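PDB 3O6N: APL1 from Anopheles gambiae, which probably forms a heterodimeric complex with the leucine-rich repeat protein LRIM1 that regulates complement-like immunity in the mosquito. Local coordinates for residues V363-P366 with D370-Q373; D378-L381 with C386-E389. All coordinates share one frame; numbering follows the deposited sequence.

Contact 1. Residues V363-P366 with D370-Q373; sequences VARP and DADQ
R365 reaches across to the main chain of D370 and grips a single carbonyl oxygen from its guanidinium edge. The two segments belong to the irregular loop that follows helix 353-359, in the C-terminal cap of the leucine-rich repeat solenoid, where extended backbone replaces the regular repeats. The stronger of the two bonds to D370 runs from R365 NH2 to D370 O, 2.9 Å long with an N-H...O angle of 151°; the donor lies in the carbonyl plane and the acceptor close to the guanidinium plane. R365 NE adds a weak second bond of 3.3 Å to the same D370 O, and the pair of donors limits rotation of the flat group. Beside it, the methyl of A371 lies oblique to the guanidinium, CB 3.5 Å from R365 NH2, small enough to leave D370 O accessible to it. Arginine suits the place because its chain, leaving with CG beside the backbone N (chi1 -62°) and extended from CG to NE, spans the gap to D370 O and still offers another donor: NH1 bonds to H383 O, tying the loop to the hairpin turn. The carboxylate of D370 is not the partner, as R365 NH2 stays 5.6 Å from D370 OD1. That side chain turns back to the loop just after strand 343-345, where OD1 accepts from L346 N and OD2 is hydrogen-bonded to S347 OG.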
ATOM      1  N   VAL A 363     -21.933  -3.446  29.637  1.00 17.90           N
ATOM      2  CA  VAL A 363     -20.982  -4.202  28.826  1.00 15.44           C
ATOM      3  C   VAL A 363     -20.166  -5.110  29.740  1.00 20.42           C
ATOM      4  O   VAL A 363     -20.006  -4.825  30.926  1.00 19.62           O
ATOM      5  CB  VAL A 363     -20.057  -3.265  28.016  1.00 17.69           C
ATOM      6  CG1 VAL A 363     -19.001  -2.641  28.911  1.00 18.14           C
ATOM      7  CG2 VAL A 363     -19.409  -4.011  26.842  1.00 18.04           C
ATOM      8  N   ALA A 364     -19.669  -6.212  29.189  1.00 16.54           N
ATOM      9  CA  ALA A 364     -18.884  -7.161  29.970  1.00 18.93           C
ATOM     10  C   ALA A 364     -17.968  -7.975  29.069  1.00 16.76           C
ATOM     11  O   ALA A 364     -17.782  -7.646  27.897  1.00 18.01           O
ATOM     12  CB  ALA A 364     -19.800  -8.077  30.771  1.00 19.01           C
ATOM     13  N   ARG A 365     -17.389  -9.032  29.624  1.00 19.41           N
ATOM     14  CA  ARG A 365     -16.540  -9.921  28.848  1.00 18.95           C
ATOM     15  C   ARG A 365     -17.375 -11.056  28.273  1.00 19.73           C
ATOM     16  O   ARG A 365     -18.325 -11.509  28.903  1.00 20.75           O
ATOM     17  CB  ARG A 365     -15.390 -10.443  29.710  1.00 18.44           C
ATOM     18  CG  ARG A 365     -14.493  -9.316  30.192  1.00 18.40           C
ATOM     19  CD  ARG A 365     -13.271  -9.788  30.953  1.00 16.52           C
ATOM     20  NE  ARG A 365     -12.358  -8.666  31.154  1.00 19.21           N
ATOM     21  CZ  ARG A 365     -12.529  -7.718  32.069  1.00 24.79           C
ATOM     22  NH1 ARG A 365     -13.578  -7.763  32.885  1.00 22.80           N
ATOM     23  NH2 ARG A 365     -11.653  -6.725  32.170  1.00 17.29           N
ATOM     24  N   PRO A 366     -17.006 -11.541  27.077  1.00 17.00           N
ATOM     25  CA  PRO A 366     -15.766 -11.203  26.373  1.00 18.76           C
ATOM     26  C   PRO A 366     -15.840 -10.025  25.388  1.00 18.41           C
ATOM     27  O   PRO A 366     -14.882  -9.836  24.643  1.00 16.53           O
ATOM     28  CB  PRO A 366     -15.464 -12.491  25.602  1.00 21.76           C
ATOM     29  CG  PRO A 366     -16.824 -13.014  25.256  1.00 20.81           C
ATOM     30  CD  PRO A 366     -17.728 -12.644  26.417  1.00 18.39           C
ATOM     31  N   ASP A 370      -9.929  -7.158  27.030  1.00 17.26           N
ATOM     32  CA  ASP A 370      -8.714  -7.153  27.835  1.00 16.00           C
ATOM     33  C   ASP A 370      -8.939  -6.896  29.326  1.00 17.55           C
ATOM     34  O   ASP A 370     -10.072  -6.762  29.787  1.00 19.66           O
ATOM     35  CB  ASP A 370      -7.693  -6.160  27.262  1.00 17.24           C
ATOM     36  CG  ASP A 370      -8.201  -4.725  27.256  1.00 16.90           C
ATOM     37  OD1 ASP A 370      -9.409  -4.511  27.494  1.00 16.69           O
ATOM     38  OD2 ASP A 370      -7.386  -3.813  27.001  1.00 17.96           O
ATOM     39  N   ALA A 371      -7.839  -6.841  30.066  1.00 14.73           N
ATOM     40  CA  ALA A 371      -7.875  -6.628  31.508  1.00 19.07           C
ATOM     41  C   ALA A 371      -6.490  -6.224  32.003  1.00 20.48           C
ATOM     42  O   ALA A 371      -5.498  -6.395  31.293  1.00 23.80           O
ATOM     43  CB  ALA A 371      -8.341  -7.897  32.219  1.00 23.03           C
ATOM     44  N   ASP A 372      -6.430  -5.678  33.214  1.00 17.58           N
ATOM     45  CA  ASP A 372      -5.156  -5.395  33.863  1.00 17.41           C
ATOM     46  C   ASP A 372      -4.826  -6.550  34.798  1.00 25.24           C
ATOM     47  O   ASP A 372      -5.716  -7.102  35.440  1.00 26.31           O
ATOM     48  CB  ASP A 372      -5.239  -4.100  34.674  1.00 16.25           C
ATOM     49  CG  ASP A 372      -5.448  -2.878  33.807  1.00 16.31           C
ATOM     50  OD1 ASP A 372      -4.724  -2.719  32.801  1.00 18.60           O
ATOM     51  OD2 ASP A 372      -6.338  -2.071  34.138  1.00 17.63           O
ATOM     52  N   GLN A 373      -3.551  -6.913  34.882  1.00 22.59           N
ATOM     53  CA  GLN A 373      -3.147  -8.020  35.747  1.00 31.66           C
ATOM     54  C   GLN A 373      -2.778  -7.541  37.147  1.00 35.30           C
ATOM     55  O   GLN A 373      -3.141  -8.171  38.142  1.00 42.13           O
ATOM     56  CB  GLN A 373      -1.982  -8.793  35.123  1.00 37.25           C
ATOM     57  CG  GLN A 373      -2.309  -9.397  33.767  1.00 45.98           C
ATOM     58  CD  GLN A 373      -3.503 -10.333  33.824  1.00 55.40           C
ATOM     59  OE1 GLN A 373      -4.574 -10.023  33.299  1.00 55.42           O
ATOM     60  NE2 GLN A 373      -3.324 -11.485  34.461  1.00 58.86           N
TER

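Contact 2. Residues D378-L381 with C386-E389; sequences DYQL and CCKE
Q380 and C387 exchange two backbone hydrogen bonds, so each satisfies both the N-H and the C=O of the other. Q380 N donates to C387 O at 2.9 Å, and C387 N donates to Q380 O at 2.8 Å. Both carbonyls also receive CA-H...O contacts, C387 O from Y379 CA and Q380 O from C386 CA. Farther along, a water takes over the bridging: it donates to D378 O and accepts from E389 N. This is the open end of a beta hairpin made by strands 380-382 and 385-388, with Q380-C387 the hydrogen-bonded antiparallel pair and L381-C386 the adjacent non-hydrogen-bonded one. The N-H of C386, which does not point into the hairpin pair, is taken by the D372 carboxylate (OD2). As neighbours in a strand, C386 and C387 point to opposite faces of the sheet, so their disulfides diverge, C386 to C375 and C387 to C353. Y379 and K388 run side by side in the same direction, with K388 CB over one ring face, 3.9 Å from the centroid in a CH-pi contact. The lysine's aliphatic chain continues along the ring as far as the hydroxyl. There Y379 OH is hydrogen-bonded to D350 OD1, to which K388 NZ makes a long, weak ion pair. On the face of Q380 and C387, the glutamine extends beyond CG (chi2 180°), bringing NE2 to 3.1 Å from E389 OE1, with the amide and carboxylate planes 56° apart. The same E389 OE1 forms a salt bridge with R357 NH2 of helix 353-359.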
ATOM      1  N   ASP A 378      -2.335   2.641  45.064  1.00 37.98           N
ATOM      2  CA  ASP A 378      -3.578   3.380  45.295  1.00 37.84           C
ATOM      3  C   ASP A 378      -4.750   2.841  44.483  1.00 33.59           C
ATOM      4  O   ASP A 378      -5.848   3.396  44.517  1.00 33.75           O
ATOM      5  CB  ASP A 378      -3.386   4.861  44.966  1.00 40.48           C
ATOM      6  CG  ASP A 378      -2.431   5.548  45.913  1.00 44.34           C
ATOM      7  OD1 ASP A 378      -2.446   5.209  47.115  1.00 41.03           O
ATOM      8  OD2 ASP A 378      -1.665   6.422  45.456  1.00 45.91           O
ATOM      9  N   TYR A 379      -4.512   1.764  43.744  1.00 25.98           N
ATOM     10  CA  TYR A 379      -5.512   1.250  42.818  1.00 18.76           C
ATOM     11  C   TYR A 379      -5.968  -0.155  43.191  1.00 26.69           C
ATOM     12  O   TYR A 379      -5.330  -0.834  43.992  1.00 26.68           O
ATOM     13  CB  TYR A 379      -4.968   1.277  41.387  1.00 19.53           C
ATOM     14  CG  TYR A 379      -4.776   2.677  40.839  1.00 24.18           C
ATOM     15  CD1 TYR A 379      -5.503   3.125  39.741  1.00 23.26           C
ATOM     16  CD2 TYR A 379      -3.876   3.553  41.427  1.00 33.38           C
ATOM     17  CE1 TYR A 379      -5.330   4.411  39.246  1.00 26.48           C
ATOM     18  CE2 TYR A 379      -3.698   4.833  40.943  1.00 36.56           C
ATOM     19  CZ  TYR A 379      -4.424   5.258  39.851  1.00 32.70           C
ATOM     20  OH  TYR A 379      -4.240   6.537  39.376  1.00 32.22           O
ATOM     21  N   GLN A 380      -7.085  -0.573  42.609  1.00 24.17           N
ATOM     22  CA  GLN A 380      -7.622  -1.907  42.823  1.00 23.71           C
ATOM     23  C   GLN A 380      -8.316  -2.352  41.543  1.00 22.42           C
ATOM     24  O   GLN A 380      -8.599  -1.533  40.668  1.00 20.97           O
ATOM     25  CB  GLN A 380      -8.624  -1.902  43.982  1.00 25.45           C
ATOM     26  CG  GLN A 380      -9.879  -1.085  43.693  1.00 27.57           C
ATOM     27  CD  GLN A 380     -10.869  -1.091  44.844  1.00 35.12           C
ATOM     28  OE1 GLN A 380     -10.633  -1.712  45.877  1.00 34.57           O
ATOM     29  NE2 GLN A 380     -11.988  -0.398  44.666  1.00 38.06           N
ATOM     30  N   LEU A 381      -8.588  -3.647  41.432  1.00 22.65           N
ATOM     31  CA  LEU A 381      -9.320  -4.163  40.280  1.00 17.93           C
ATOM     32  C   LEU A 381     -10.824  -3.963  40.441  1.00 22.15           C
ATOM     33  O   LEU A 381     -11.406  -4.296  41.481  1.00 23.65           O
ATOM     34  CB  LEU A 381      -9.015  -5.646  40.070  1.00 26.76           C
ATOM     35  CG  LEU A 381      -7.611  -5.995  39.577  1.00 24.71           C
ATOM     36  CD1 LEU A 381      -7.397  -7.499  39.628  1.00 28.60           C
ATOM     37  CD2 LEU A 381      -7.382  -5.467  38.163  1.00 17.56           C
ATOM     38  N   CYS A 386      -7.745  -1.926  36.541  1.00 20.10           N
ATOM     39  CA  CYS A 386      -7.249  -1.080  37.624  1.00 21.19           C
ATOM     40  C   CYS A 386      -8.008   0.235  37.719  1.00 17.99           C
ATOM     41  O   CYS A 386      -8.289   0.872  36.707  1.00 19.57           O
ATOM     42  CB  CYS A 386      -5.757  -0.798  37.447  1.00 20.27           C
ATOM     43  SG  CYS A 386      -4.725  -2.264  37.582  1.00 23.78           S
ATOM     44  N   CYS A 387      -8.326   0.646  38.941  1.00 20.37           N
ATOM     45  CA  CYS A 387      -9.012   1.912  39.144  1.00 19.15           C
ATOM     46  C   CYS A 387      -8.730   2.476  40.527  1.00 18.87           C
ATOM     47  O   CYS A 387      -8.310   1.757  41.438  1.00 18.08           O
ATOM     48  CB  CYS A 387     -10.519   1.747  38.952  1.00 19.28           C
ATOM     49  SG  CYS A 387     -11.303   0.724  40.228  1.00 21.42           S
ATOM     50  N   LYS A 388      -8.965   3.773  40.677  1.00 21.59           N
ATOM     51  CA  LYS A 388      -8.841   4.426  41.973  1.00 24.51           C
ATOM     52  C   LYS A 388     -10.193   4.993  42.394  1.00 26.47           C
ATOM     53  O   LYS A 388     -10.939   5.527  41.569  1.00 22.00           O
ATOM     54  CB  LYS A 388      -7.796   5.539  41.905  1.00 30.37           C
ATOM     55  CG  LYS A 388      -8.118   6.606  40.873  1.00 40.96           C
ATOM     56  CD  LYS A 388      -6.894   7.436  40.516  1.00 49.00           C
ATOM     57  CE  LYS A 388      -7.247   8.518  39.501  1.00 46.35           C
ATOM     58  NZ  LYS A 388      -8.002   7.975  38.338  1.00 39.17           N
ATOM     59  N   GLU A 389     -10.509   4.853  43.678  1.00 29.97           N
ATOM     60  CA  GLU A 389     -11.743   5.389  44.241  1.00 42.97           C
ATOM     61  C   GLU A 389     -11.565   6.858  44.580  1.00 53.33           C
ATOM     62  O   GLU A 389     -10.512   7.264  45.070  1.00 56.18           O
ATOM     63  CB  GLU A 389     -12.114   4.628  45.512  1.00 42.36           C
ATOM     64  CG  GLU A 389     -12.301   3.139  45.315  1.00 48.76           C
ATOM     65  CD  GLU A 389     -13.753   2.755  45.122  1.00 51.69           C
ATOM     66  OE1 GLU A 389     -14.111   1.629  45.518  1.00 60.01           O
ATOM     67  OE2 GLU A 389     -14.535   3.568  44.582  1.00 44.02           O
TER
HETATM   68  O   HOH W   1      -8.620   3.303  45.483  1.00 46.73           O

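How the contacts relate
Contact 1 comes first along the chain and contact 2 follows, with centres about 15 Å apart, both in the C-terminal cap beyond strand 343-345. Segment 370-373 directly joins the two: D372 of contact 1 meets C386 and L381 of contact 2. Helix 353-359 precedes both contacts, and the hairpin of contact 2 continues into a small mixed sheet with strand 351-352. The two disulfides tie the hairpin to the start of helix 353-359 and to the loop that leads into strand 380-382. Loop and hairpin together thus finish the solenoid at its C-terminal end, as capping regions do in many extracellular leucine-rich repeat proteins.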